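Local structure of serine repeat antigen 5 (Plasmodium falciparum, 6X42) at residues P73-Y85 / E127-L139. The protein is a papain-family protein of the malaria parasite, apparently made as a zymogen-like precursor and probably a pseudoenzyme with little or no peptidase activity. Residues are numbered along the deposited sequence; the frame is centred on the assembly and turned at random.
Sequences PTKISALYVANCY and EQCPKVEDHWMNL
Cys84 and Cys129 form a disulfide that fixes the irregular segment 127-139 to the end of helix 78-83, a worked example of cross-linking a segment that has no helix or strand. The SG atoms of Cys84 and Cys129 are 2.0 Å apart, with a torsion of 97° about the S-S bond. Packing is tight beside this bridge, around the Tyr80 ring. Cys84 SG sits 3.4 Å above the centre of one face, while Cys129 SG approaches obliquely as a sulfur-aromatic contact. With CG trans to the backbone nitrogen (chi1 -168°), the far end of Tyr80 reaches segment 127-139: CD1 meets Pro130 CG at 3.9 Å and OH lies 3.6 Å from Val132 CG2. A water links Tyr80 OH to Pro130 O; a second bridges the carbonyl oxygens of Asn83 and Glu127. Asn83 ND2 lies 3.4 Å from Glu127 CG, amide and carboxylate planes 45° apart; both side chains bond Tyr118 OH, and Asn83 OD1 takes Gly126 N.

Leu139 makes a second close-packed spot, CD1 against Lys75 O (3.4 Å) and Ile76 CG1, CD2 against Thr74. The loose, solvent side is the exposed Met137, whose SD is 4.1 Å from CG2 of the partly exposed Thr74. Tyr109 of helix 99-109 packs on Tyr80 and Cys84, and Arg66 of helix 53-68 touches Leu139; segment 127-139 lies outside on the mainly helical domain of the papain fold.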
ATOM      1  N   PRO A  73       0.753   4.747 -15.835  1.00 23.73           N
ATOM      2  CA  PRO A  73       1.146   3.821 -14.752  1.00 23.44           C
ATOM      3  C   PRO A  73       2.652   3.563 -14.698  1.00 23.34           C
ATOM      4  O   PRO A  73       3.135   2.440 -14.863  1.00 27.29           O
ATOM      5  CB  PRO A  73       0.328   2.564 -15.088  1.00 24.07           C
ATOM      6  CG  PRO A  73       0.184   2.595 -16.578  1.00 25.56           C
ATOM      7  CD  PRO A  73       0.086   4.049 -16.952  1.00 24.23           C
ATOM      8  N   THR A  74       3.412   4.611 -14.424  1.00 21.76           N
ATOM      9  CA  THR A  74       4.870   4.538 -14.398  1.00 20.77           C
ATOM     10  C   THR A  74       5.327   4.195 -12.991  1.00 19.97           C
ATOM     11  O   THR A  74       4.929   4.850 -12.030  1.00 21.28           O
ATOM     12  CB  THR A  74       5.465   5.891 -14.800  1.00 22.86           C
ATOM     13  OG1 THR A  74       4.881   6.340 -16.019  1.00 25.67           O
ATOM     14  CG2 THR A  74       6.960   5.768 -14.961  1.00 23.44           C
ATOM     15  N   LYS A  75       6.169   3.181 -12.874  1.00 19.41           N
ATOM     16  CA  LYS A  75       6.619   2.744 -11.562  1.00 18.36           C
ATOM     17  C   LYS A  75       7.672   3.672 -10.979  1.00 17.29           C
ATOM     18  O   LYS A  75       8.601   4.103 -11.669  1.00 18.55           O
ATOM     19  CB  LYS A  75       7.199   1.336 -11.636  1.00 19.55           C
ATOM     20  CG  LYS A  75       6.188   0.292 -12.014  1.00 19.62           C
ATOM     21  CD  LYS A  75       5.023   0.260 -11.055  1.00 20.48           C
ATOM     22  CE  LYS A  75       4.196  -0.999 -11.204  1.00 20.99           C
ATOM     23  NZ  LYS A  75       5.000  -2.220 -11.002  1.00 20.57           N
ATOM     24  N   ILE A  76       7.557   3.910  -9.663  1.00 16.83           N
ATOM     25  CA  ILE A  76       8.569   4.616  -8.876  1.00 16.51           C
ATOM     26  C   ILE A  76       9.731   3.678  -8.558  1.00 16.02           C
ATOM     27  O   ILE A  76       9.529   2.492  -8.309  1.00 16.21           O
ATOM     28  CB  ILE A  76       7.916   5.139  -7.581  1.00 16.25           C
ATOM     29  CG1 ILE A  76       6.873   6.214  -7.907  1.00 18.13           C
ATOM     30  CG2 ILE A  76       8.957   5.656  -6.590  1.00 17.89           C
ATOM     31  CD1 ILE A  76       5.889   6.545  -6.776  1.00 18.14           C
ATOM     32  N   SER A  77      10.959   4.213  -8.531  1.00 16.11           N
ATOM     33  CA  SER A  77      12.124   3.417  -8.149  1.00 16.05           C
ATOM     34  C   SER A  77      12.117   3.173  -6.645  1.00 15.26           C
ATOM     35  O   SER A  77      12.471   4.055  -5.859  1.00 15.36           O
ATOM     36  CB  SER A  77      13.388   4.168  -8.561  1.00 17.09           C
ATOM     37  OG  SER A  77      14.547   3.560  -8.013  1.00 16.42           O
ATOM     38  N   ALA A  78      11.780   1.953  -6.226  1.00 14.14           N
ATOM     39  CA  ALA A  78      11.903   1.606  -4.816  1.00 14.04           C
ATOM     40  C   ALA A  78      13.353   1.698  -4.361  1.00 13.32           C
ATOM     41  O   ALA A  78      13.633   2.035  -3.207  1.00 14.11           O
ATOM     42  CB  ALA A  78      11.398   0.189  -4.567  1.00 14.62           C
ATOM     43  N   LEU A  79      14.291   1.349  -5.245  1.00 14.19           N
ATOM     44  CA  LEU A  79      15.703   1.322  -4.856  1.00 14.16           C
ATOM     45  C   LEU A  79      16.224   2.718  -4.528  1.00 13.89           C
ATOM     46  O   LEU A  79      17.030   2.886  -3.605  1.00 14.70           O
ATOM     47  CB  LEU A  79      16.525   0.665  -5.960  1.00 14.74           C
ATOM     48  CG  LEU A  79      17.948   0.250  -5.576  1.00 14.74           C
ATOM     49  CD1 LEU A  79      17.924  -0.829  -4.499  1.00 15.67           C
ATOM     50  CD2 LEU A  79      18.721  -0.229  -6.811  1.00 15.34           C
ATOM     51  N   TYR A  80      15.753   3.740  -5.250  1.00 14.82           N
ATOM     52  CA  TYR A  80      16.162   5.101  -4.927  1.00 15.64           C
ATOM     53  C   TYR A  80      15.731   5.476  -3.516  1.00 15.73           C
ATOM     54  O   TYR A  80      16.508   6.053  -2.744  1.00 16.39           O
ATOM     55  CB  TYR A  80      15.593   6.088  -5.945  1.00 16.53           C
ATOM     56  CG  TYR A  80      16.206   7.468  -5.829  1.00 18.15           C
ATOM     57  CD1 TYR A  80      17.393   7.782  -6.464  1.00 19.91           C
ATOM     58  CD2 TYR A  80      15.615   8.443  -5.039  1.00 19.42           C
ATOM     59  CE1 TYR A  80      17.969   9.040  -6.338  1.00 20.45           C
ATOM     60  CE2 TYR A  80      16.177   9.703  -4.914  1.00 20.69           C
ATOM     61  CZ  TYR A  80      17.358   9.995  -5.554  1.00 21.92           C
ATOM     62  OH  TYR A  80      17.936  11.249  -5.425  1.00 24.89           O
ATOM     63  N   VAL A  81      14.483   5.154  -3.164  1.00 14.90           N
ATOM     64  CA  VAL A  81      13.973   5.458  -1.835  1.00 14.73           C
ATOM     65  C   VAL A  81      14.723   4.670  -0.773  1.00 15.38           C
ATOM     66  O   VAL A  81      14.980   5.175   0.325  1.00 17.89           O
ATOM     67  CB  VAL A  81      12.451   5.238  -1.779  1.00 15.48           C
ATOM     68  CG1 VAL A  81      11.917   5.496  -0.383  1.00 17.07           C
ATOM     69  CG2 VAL A  81      11.767   6.110  -2.829  1.00 17.35           C
ATOM     70  N   ALA A  82      15.081   3.419  -1.064  1.00 14.50           N
ATOM     71  CA  ALA A  82      15.827   2.636  -0.089  1.00 15.45           C
ATOM     72  C   ALA A  82      17.184   3.253   0.204  1.00 15.55           C
ATOM     73  O   ALA A  82      17.658   3.212   1.339  1.00 17.40           O
ATOM     74  CB  ALA A  82      16.056   1.224  -0.624  1.00 14.64           C
ATOM     75  N   ASN A  83      17.839   3.797  -0.813  1.00 15.57           N
ATOM     76  CA  ASN A  83      19.257   4.104  -0.714  1.00 16.35           C
ATOM     77  C   ASN A  83      19.556   5.566  -0.448  1.00 17.64           C
ATOM     78  O   ASN A  83      20.697   5.885  -0.118  1.00 19.52           O
ATOM     79  CB  ASN A  83      19.972   3.643  -1.985  1.00 16.65           C
ATOM     80  CG  ASN A  83      19.993   2.135  -2.093  1.00 15.69           C
ATOM     81  OD1 ASN A  83      19.723   1.430  -1.108  1.00 16.49           O
ATOM     82  ND2 ASN A  83      20.337   1.620  -3.266  1.00 16.43           N
ATOM     83  N   CYS A  84      18.582   6.448  -0.583  1.00 17.88           N
ATOM     84  CA  CYS A  84      18.792   7.889  -0.490  1.00 19.22           C
ATOM     85  C   CYS A  84      18.093   8.389   0.771  1.00 22.42           C
ATOM     86  O   CYS A  84      16.859   8.408   0.840  1.00 25.69           O
ATOM     87  CB  CYS A  84      18.256   8.569  -1.744  1.00 21.04           C
ATOM     88  SG  CYS A  84      19.072   7.937  -3.225  1.00 22.63           S
ATOM     89  N   TYR A  85      18.880   8.787   1.764  1.00 23.98           N
ATOM     90  CA  TYR A  85      18.351   9.270   3.030  1.00 26.02           C
ATOM     91  C   TYR A  85      19.404  10.143   3.703  1.00 28.05           C
ATOM     92  O   TYR A  85      20.602  10.007   3.447  1.00 29.05           O
ATOM     93  CB  TYR A  85      17.946   8.097   3.930  1.00 27.43           C
ATOM     94  CG  TYR A  85      19.061   7.109   4.214  1.00 28.02           C
ATOM     95  CD1 TYR A  85      19.970   7.342   5.238  1.00 29.44           C
ATOM     96  CD2 TYR A  85      19.196   5.942   3.464  1.00 25.80           C
ATOM     97  CE1 TYR A  85      20.983   6.459   5.521  1.00 29.59           C
ATOM     98  CE2 TYR A  85      20.210   5.039   3.739  1.00 26.67           C
ATOM     99  CZ  TYR A  85      21.102   5.306   4.776  1.00 27.26           C
ATOM    100  OH  TYR A  85      22.131   4.440   5.078  1.00 27.62           O
ATOM    101  N   GLU A 127      23.216   0.243  -1.151  1.00 15.90           N
ATOM    102  CA  GLU A 127      24.336   0.831  -1.880  1.00 16.60           C
ATOM    103  C   GLU A 127      24.216   2.360  -1.877  1.00 17.04           C
ATOM    104  O   GLU A 127      23.207   2.934  -1.473  1.00 17.65           O
ATOM    105  CB  GLU A 127      24.447   0.259  -3.300  1.00 17.22           C
ATOM    106  CG  GLU A 127      23.525   0.855  -4.326  1.00 17.36           C
ATOM    107  CD  GLU A 127      23.785   0.416  -5.744  1.00 18.00           C
ATOM    108  OE1 GLU A 127      24.600  -0.507  -5.972  1.00 19.91           O
ATOM    109  OE2 GLU A 127      23.186   1.031  -6.642  1.00 19.23           O
ATOM    110  N   GLN A 128      25.273   3.024  -2.324  1.00 18.66           N
ATOM    111  CA  GLN A 128      25.287   4.481  -2.311  1.00 21.80           C
ATOM    112  C   GLN A 128      24.145   5.043  -3.152  1.00 20.64           C
ATOM    113  O   GLN A 128      23.813   4.523  -4.216  1.00 22.77           O
ATOM    114  CB  GLN A 128      26.628   4.969  -2.860  1.00 29.21           C
ATOM    115  CG  GLN A 128      26.738   6.469  -2.963  1.00 38.01           C
ATOM    116  CD  GLN A 128      27.896   6.890  -3.820  1.00 46.13           C
ATOM    117  OE1 GLN A 128      29.040   6.566  -3.512  1.00 47.88           O
ATOM    118  NE2 GLN A 128      27.615   7.633  -4.896  1.00 49.39           N
ATOM    119  N   CYS A 129      23.541   6.114  -2.660  1.00 21.20           N
ATOM    120  CA  CYS A 129      22.496   6.808  -3.399  1.00 21.73           C
ATOM    121  C   CYS A 129      23.050   7.284  -4.739  1.00 21.83           C
ATOM    122  O   CYS A 129      24.090   7.956  -4.766  1.00 23.75           O
ATOM    123  CB  CYS A 129      22.033   8.004  -2.570  1.00 22.83           C
ATOM    124  SG  CYS A 129      20.765   9.038  -3.335  1.00 24.14           S
ATOM    125  N   PRO A 130      22.404   6.958  -5.858  1.00 21.78           N
ATOM    126  CA  PRO A 130      22.937   7.337  -7.170  1.00 22.84           C
ATOM    127  C   PRO A 130      22.695   8.803  -7.484  1.00 25.03           C
ATOM    128  O   PRO A 130      21.748   9.426  -6.997  1.00 25.87           O
ATOM    129  CB  PRO A 130      22.143   6.447  -8.136  1.00 22.75           C
ATOM    130  CG  PRO A 130      20.822   6.325  -7.468  1.00 20.62           C
ATOM    131  CD  PRO A 130      21.154   6.195  -5.988  1.00 20.58           C
ATOM    132  N   LYS A 131      23.578   9.341  -8.322  1.00 28.20           N
ATOM    133  CA  LYS A 131      23.369  10.665  -8.886  1.00 30.61           C
ATOM    134  C   LYS A 131      22.153  10.644  -9.798  1.00 29.21           C
ATOM    135  O   LYS A 131      21.957   9.703 -10.573  1.00 29.89           O
ATOM    136  CB  LYS A 131      24.577  11.080  -9.727  1.00 36.44           C
ATOM    137  CG  LYS A 131      24.219  12.072 -10.867  1.00 41.28           C
ATOM    138  CD  LYS A 131      25.404  12.779 -11.493  1.00 45.85           C
ATOM    139  CE  LYS A 131      24.944  13.710 -12.618  1.00 49.06           C
ATOM    140  NZ  LYS A 131      26.083  14.273 -13.367  1.00 51.67           N
ATOM    141  N   VAL A 132      21.339  11.689  -9.722  1.00 28.16           N
ATOM    142  CA  VAL A 132      20.207  11.811 -10.633  1.00 28.47           C
ATOM    143  C   VAL A 132      20.743  12.264 -11.982  1.00 29.18           C
ATOM    144  O   VAL A 132      21.382  13.312 -12.084  1.00 30.66           O
ATOM    145  CB  VAL A 132      19.155  12.780 -10.084  1.00 29.43           C
ATOM    146  CG1 VAL A 132      18.108  13.096 -11.151  1.00 30.40           C
ATOM    147  CG2 VAL A 132      18.506  12.174  -8.845  1.00 29.28           C
ATOM    148  N   GLU A 133      20.520  11.453 -13.010  1.00 28.42           N
ATOM    149  CA  GLU A 133      21.020  11.761 -14.340  1.00 28.41           C
ATOM    150  C   GLU A 133      20.053  12.690 -15.083  1.00 29.04           C
ATOM    151  O   GLU A 133      18.856  12.776 -14.775  1.00 27.90           O
ATOM    152  CB  GLU A 133      21.251  10.473 -15.141  1.00 29.27           C
ATOM    153  CG  GLU A 133      22.138   9.427 -14.452  1.00 29.93           C
ATOM    154  CD  GLU A 133      23.628   9.757 -14.478  1.00 32.50           C
ATOM    155  OE1 GLU A 133      24.053  10.660 -15.231  1.00 34.05           O
ATOM    156  OE2 GLU A 133      24.383   9.095 -13.736  1.00 33.80           O
ATOM    157  N   ASP A 134      20.591  13.387 -16.086  1.00 33.42           N
ATOM    158  CA  ASP A 134      19.832  14.448 -16.738  1.00 36.49           C
ATOM    159  C   ASP A 134      18.558  13.923 -17.391  1.00 35.33           C
ATOM    160  O   ASP A 134      17.558  14.644 -17.451  1.00 37.06           O
ATOM    161  CB  ASP A 134      20.712  15.150 -17.778  1.00 42.02           C
ATOM    162  CG  ASP A 134      21.772  16.041 -17.147  1.00 46.11           C
ATOM    163  OD1 ASP A 134      22.665  16.511 -17.881  1.00 48.16           O
ATOM    164  OD2 ASP A 134      21.715  16.272 -15.919  1.00 48.22           O
ATOM    165  N   HIS A 135      18.561  12.678 -17.876  1.00 32.50           N
ATOM    166  CA  HIS A 135      17.418  12.130 -18.599  1.00 32.04           C
ATOM    167  C   HIS A 135      16.398  11.456 -17.693  1.00 29.50           C
ATOM    168  O   HIS A 135      15.369  10.981 -18.185  1.00 30.60           O
ATOM    169  CB  HIS A 135      17.883  11.142 -19.677  1.00 34.49           C
ATOM    170  CG  HIS A 135      18.311   9.809 -19.138  1.00 37.83           C
ATOM    171  ND1 HIS A 135      19.583   9.574 -18.658  1.00 38.96           N
ATOM    172  CD2 HIS A 135      17.644   8.634 -19.025  1.00 39.27           C
ATOM    173  CE1 HIS A 135      19.677   8.316 -18.262  1.00 39.42           C
ATOM    174  NE2 HIS A 135      18.513   7.724 -18.473  1.00 39.89           N
ATOM    175  N   TRP A 136      16.643  11.409 -16.390  1.00 27.44           N
ATOM    176  CA  TRP A 136      15.730  10.709 -15.496  1.00 27.02           C
ATOM    177  C   TRP A 136      14.403  11.460 -15.366  1.00 28.74           C
ATOM    178  O   TRP A 136      14.366  12.692 -15.382  1.00 29.69           O
ATOM    179  CB  TRP A 136      16.393  10.556 -14.124  1.00 24.52           C
ATOM    180  CG  TRP A 136      17.419   9.440 -14.019  1.00 23.40           C
ATOM    181  CD1 TRP A 136      18.014   8.755 -15.037  1.00 25.02           C
ATOM    182  CD2 TRP A 136      17.944   8.887 -12.806  1.00 22.63           C
ATOM    183  NE1 TRP A 136      18.879   7.809 -14.534  1.00 24.27           N
ATOM    184  CE2 TRP A 136      18.862   7.875 -13.163  1.00 22.71           C
ATOM    185  CE3 TRP A 136      17.722   9.144 -11.452  1.00 23.28           C
ATOM    186  CZ2 TRP A 136      19.544   7.112 -12.212  1.00 22.69           C
ATOM    187  CZ3 TRP A 136      18.413   8.398 -10.510  1.00 23.30           C
ATOM    188  CH2 TRP A 136      19.307   7.391 -10.894  1.00 22.45           C
ATOM    189  N   MET A 137      13.306  10.704 -15.248  1.00 28.69           N
ATOM    190  CA  MET A 137      11.991  11.267 -14.956  1.00 30.40           C
ATOM    191  C   MET A 137      11.839  11.557 -13.468  1.00 29.06           C
ATOM    192  O   MET A 137      12.284  10.775 -12.631  1.00 30.59           O
ATOM    193  CB  MET A 137      10.884  10.254 -15.255  1.00 37.35           C
ATOM    194  CG  MET A 137      10.871   9.597 -16.601  1.00 44.80           C
ATOM    195  SD  MET A 137       9.462   8.448 -16.698  1.00 50.76           S
ATOM    196  CE  MET A 137       8.054   9.515 -16.337  1.00 52.06           C
ATOM    197  N   ASN A 138      11.149  12.641 -13.138  1.00 27.88           N
ATOM    198  CA  ASN A 138      10.749  12.923 -11.756  1.00 27.71           C
ATOM    199  C   ASN A 138       9.247  12.684 -11.635  1.00 26.31           C
ATOM    200  O   ASN A 138       8.440  13.511 -12.067  1.00 27.99           O
ATOM    201  CB  ASN A 138      11.088  14.353 -11.340  1.00 29.56           C
ATOM    202  CG  ASN A 138      10.902  14.584  -9.850  1.00 31.64           C
ATOM    203  OD1 ASN A 138      10.469  13.687  -9.113  1.00 31.03           O
ATOM    204  ND2 ASN A 138      11.228  15.790  -9.395  1.00 34.77           N
ATOM    205  N   LEU A 139       8.874  11.573 -11.017  1.00 24.01           N
ATOM    206  CA  LEU A 139       7.462  11.245 -10.852  1.00 24.31           C
ATOM    207  C   LEU A 139       6.826  12.022  -9.714  1.00 27.05           C
ATOM    208  O   LEU A 139       5.639  11.832  -9.430  1.00 28.43           O
ATOM    209  CB  LEU A 139       7.305   9.738 -10.643  1.00 23.02           C
ATOM    210  CG  LEU A 139       7.799   8.909 -11.835  1.00 23.39           C
ATOM    211  CD1 LEU A 139       7.815   7.433 -11.477  1.00 23.04           C
ATOM    212  CD2 LEU A 139       6.933   9.157 -13.067  1.00 25.45           C
TER
HETATM  213  O   HOH W   1      20.606  11.588  -5.770  1.00 26.29           O
HETATM  214  O   HOH W   2      22.416   3.932   0.919  1.00 23.05           O